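Long-range contact in trans-isoprenyl diphosphate synthase (Caulobacter crescentus, PDB 3OYR), which probably makes octaprenyl diphosphate, the precursor of quinone side chains, by adding isopentenyl units to farnesyl diphosphate: residues Thr192-Ala197 with Ala216-Gly221. Residues are numbered along the deposited sequence; the frame is centred on the assembly and turned at random.
Sequences TAELFA and ALRDYG
In the mainly helical isoprenoid synthase fold, helices 181-206 and 211-238 follow one another in the chain and pack as an antiparallel pair, meeting here where Ala197 lies against Gly221. The axes of segments 192-197 and 216-221 approach to 8.0 Å, with 146° between their N-to-C directions. Gly221 has no side chain to hold the backbones apart: Ala197 CA and Gly221 CA are 4.0 Å apart, and Ala197 N lies 3.6 Å from Gly221 C. That amide is already bonded within its own helix, to Ala193 O. Gly221 O sits beside Phe196, 3.3 Å from Phe196 CB. Beyond CB, the Phe196 ring turns from the crossing to the substrate side of the fold, where it meets Phe228; the Phe196 side chain is about 5 Å from a bound dimethylallyl diphosphate, which Thr192, one turn earlier, touches directly. At the other flank the extended chain of Arg218 carries its guanidinium across Ala197, and the turn about the last torsion (chi4 75°) lays one face over the methyl, where Ala197 CB is 3.8 Å from Arg218 NH1. Glu194 OE2 and Arg218 NH2 form a salt bridge at the guanidinium edge, but they are modelled too close together, which leaves its exact geometry doubtful. Both charges have second partners, Arg158 for Glu194 and Glu201 for Arg218.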
ATOM      1  N   THR B 192      12.023  -1.478   9.115  1.00 32.66           N
ATOM      2  CA  THR B 192      13.166  -1.091   8.283  1.00 31.84           C
ATOM      3  C   THR B 192      14.021  -2.251   7.819  1.00 32.24           C
ATOM      4  O   THR B 192      14.335  -2.349   6.638  1.00 31.03           O
ATOM      5  CB  THR B 192      14.043  -0.039   8.982  1.00 33.15           C
ATOM      6  OG1 THR B 192      13.247   1.129   9.258  1.00 40.82           O
ATOM      7  CG2 THR B 192      15.240   0.349   8.102  1.00 36.67           C
ATOM      8  N   ALA B 193      14.408  -3.133   8.737  1.00 27.30           N
ATOM      9  CA  ALA B 193      15.376  -4.168   8.381  1.00 26.12           C
ATOM     10  C   ALA B 193      14.804  -5.241   7.435  1.00 26.91           C
ATOM     11  O   ALA B 193      15.528  -5.786   6.606  1.00 26.33           O
ATOM     12  CB  ALA B 193      15.984  -4.792   9.632  1.00 23.99           C
ATOM     13  N   GLU B 194      13.503  -5.508   7.545  1.00 28.32           N
ATOM     14  CA  GLU B 194      12.851  -6.534   6.738  1.00 29.45           C
ATOM     15  C   GLU B 194      12.864  -6.280   5.220  1.00 25.66           C
ATOM     16  O   GLU B 194      13.059  -7.213   4.437  1.00 23.61           O
ATOM     17  CB  GLU B 194      11.411  -6.730   7.197  1.00 31.59           C
ATOM     18  CG  GLU B 194      10.938  -8.146   7.024  1.00 44.24           C
ATOM     19  CD  GLU B 194      11.538  -9.059   8.073  1.00 50.15           C
ATOM     20  OE1 GLU B 194      11.416  -8.788   9.291  1.00 57.49           O
ATOM     21  OE2 GLU B 194      12.148 -10.052   7.674  1.00 48.04           O
ATOM     22  N   LEU B 195      12.675  -5.034   4.804  1.00 16.97           N
ATOM     23  CA  LEU B 195      12.739  -4.649   3.379  1.00 21.51           C
ATOM     24  C   LEU B 195      14.174  -4.852   2.793  1.00 22.63           C
ATOM     25  O   LEU B 195      14.351  -5.366   1.655  1.00 22.88           O
ATOM     26  CB  LEU B 195      12.236  -3.211   3.176  1.00 28.31           C
ATOM     27  CG  LEU B 195      11.995  -2.829   1.714  1.00 29.30           C
ATOM     28  CD1 LEU B 195      11.179  -3.904   0.975  1.00 28.98           C
ATOM     29  CD2 LEU B 195      11.304  -1.504   1.646  1.00 22.23           C
ATOM     30  N   PHE B 196      15.187  -4.542   3.605  1.00 25.22           N
ATOM     31  CA  PHE B 196      16.582  -4.843   3.256  1.00 22.92           C
ATOM     32  C   PHE B 196      16.821  -6.334   3.143  1.00 24.48           C
ATOM     33  O   PHE B 196      17.432  -6.764   2.169  1.00 24.54           O
ATOM     34  CB  PHE B 196      17.575  -4.254   4.257  1.00 25.80           C
ATOM     35  CG  PHE B 196      17.853  -2.782   4.049  1.00 28.57           C
ATOM     36  CD1 PHE B 196      17.345  -1.836   4.916  1.00 24.54           C
ATOM     37  CD2 PHE B 196      18.644  -2.352   2.985  1.00 30.02           C
ATOM     38  CE1 PHE B 196      17.624  -0.479   4.721  1.00 30.12           C
ATOM     39  CE2 PHE B 196      18.929  -1.018   2.775  1.00 33.96           C
ATOM     40  CZ  PHE B 196      18.430  -0.078   3.645  1.00 27.34           C
ATOM     41  N   ALA B 197      16.348  -7.109   4.134  1.00 21.02           N
ATOM     42  CA  ALA B 197      16.442  -8.566   4.067  1.00 23.13           C
ATOM     43  C   ALA B 197      15.738  -9.118   2.816  1.00 20.28           C
ATOM     44  O   ALA B 197      16.289  -9.978   2.136  1.00 27.16           O
ATOM     45  CB  ALA B 197      15.845  -9.196   5.311  1.00 20.35           C
ATOM     46  N   ALA B 216      21.717 -16.871   3.474  1.00 28.99           N
ATOM     47  CA  ALA B 216      22.904 -16.068   3.797  1.00 29.70           C
ATOM     48  C   ALA B 216      22.729 -14.596   3.418  1.00 27.42           C
ATOM     49  O   ALA B 216      23.053 -13.691   4.189  1.00 29.67           O
ATOM     50  CB  ALA B 216      24.132 -16.638   3.123  1.00 28.61           C
ATOM     51  N   LEU B 217      22.185 -14.375   2.230  1.00 28.78           N
ATOM     52  CA  LEU B 217      21.970 -13.041   1.716  1.00 27.22           C
ATOM     53  C   LEU B 217      20.866 -12.313   2.453  1.00 21.19           C
ATOM     54  O   LEU B 217      20.995 -11.118   2.752  1.00 30.96           O
ATOM     55  CB  LEU B 217      21.730 -13.093   0.199  1.00 23.81           C
ATOM     56  CG  LEU B 217      23.080 -13.028  -0.513  1.00 30.43           C
ATOM     57  CD1 LEU B 217      22.987 -13.589  -1.944  1.00 23.18           C
ATOM     58  CD2 LEU B 217      23.635 -11.584  -0.499  1.00 24.95           C
ATOM     59  N   ARG B 218      19.794 -13.041   2.759  1.00 25.52           N
ATOM     60  CA  ARG B 218      18.767 -12.565   3.666  1.00 26.27           C
ATOM     61  C   ARG B 218      19.348 -12.095   4.998  1.00 29.63           C
ATOM     62  O   ARG B 218      19.048 -10.987   5.457  1.00 22.82           O
ATOM     63  CB  ARG B 218      17.711 -13.631   3.922  1.00 25.38           C
ATOM     64  CG  ARG B 218      16.643 -13.123   4.837  1.00 34.85           C
ATOM     65  CD  ARG B 218      15.544 -14.104   5.170  1.00 40.55           C
ATOM     66  NE  ARG B 218      14.647 -13.426   6.097  1.00 46.48           N
ATOM     67  CZ  ARG B 218      13.768 -12.478   5.763  1.00 46.20           C
ATOM     68  NH1 ARG B 218      13.586 -12.082   4.497  1.00 51.57           N
ATOM     69  NH2 ARG B 218      13.048 -11.933   6.716  1.00 41.41           N
ATOM     70  N   ASP B 219      20.184 -12.939   5.594  1.00 27.40           N
ATOM     71  CA  ASP B 219      20.909 -12.645   6.845  1.00 27.72           C
ATOM     72  C   ASP B 219      21.725 -11.353   6.726  1.00 22.20           C
ATOM     73  O   ASP B 219      21.758 -10.551   7.655  1.00 29.26           O
ATOM     74  CB  ASP B 219      21.836 -13.840   7.154  1.00 30.22           C
ATOM     75  CG  ASP B 219      22.383 -13.859   8.588  1.00 44.93           C
ATOM     76  OD1 ASP B 219      21.871 -13.132   9.475  1.00 28.25           O
ATOM     77  OD2 ASP B 219      23.352 -14.638   8.818  1.00 23.50           O
ATOM     78  N   TYR B 220      22.395 -11.169   5.582  1.00 24.46           N
ATOM     79  CA  TYR B 220      23.181  -9.969   5.305  1.00 23.45           C
ATOM     80  C   TYR B 220      22.276  -8.738   5.338  1.00 22.60           C
ATOM     81  O   TYR B 220      22.562  -7.780   6.034  1.00 25.82           O
ATOM     82  CB  TYR B 220      23.955 -10.059   3.950  1.00 20.32           C
ATOM     83  CG  TYR B 220      24.507  -8.723   3.522  1.00 29.77           C
ATOM     84  CD1 TYR B 220      25.704  -8.246   4.050  1.00 28.90           C
ATOM     85  CD2 TYR B 220      23.809  -7.900   2.630  1.00 25.36           C
ATOM     86  CE1 TYR B 220      26.211  -7.001   3.697  1.00 20.40           C
ATOM     87  CE2 TYR B 220      24.314  -6.647   2.286  1.00 24.72           C
ATOM     88  CZ  TYR B 220      25.515  -6.217   2.809  1.00 25.39           C
ATOM     89  OH  TYR B 220      25.992  -4.978   2.471  1.00 31.82           O
ATOM     90  N   GLY B 221      21.177  -8.793   4.586  1.00 25.16           N
ATOM     91  CA  GLY B 221      20.268  -7.658   4.477  1.00 24.77           C
ATOM     92  C   GLY B 221      19.581  -7.310   5.796  1.00 27.26           C
ATOM     93  O   GLY B 221      19.465  -6.132   6.122  1.00 32.08           O
TER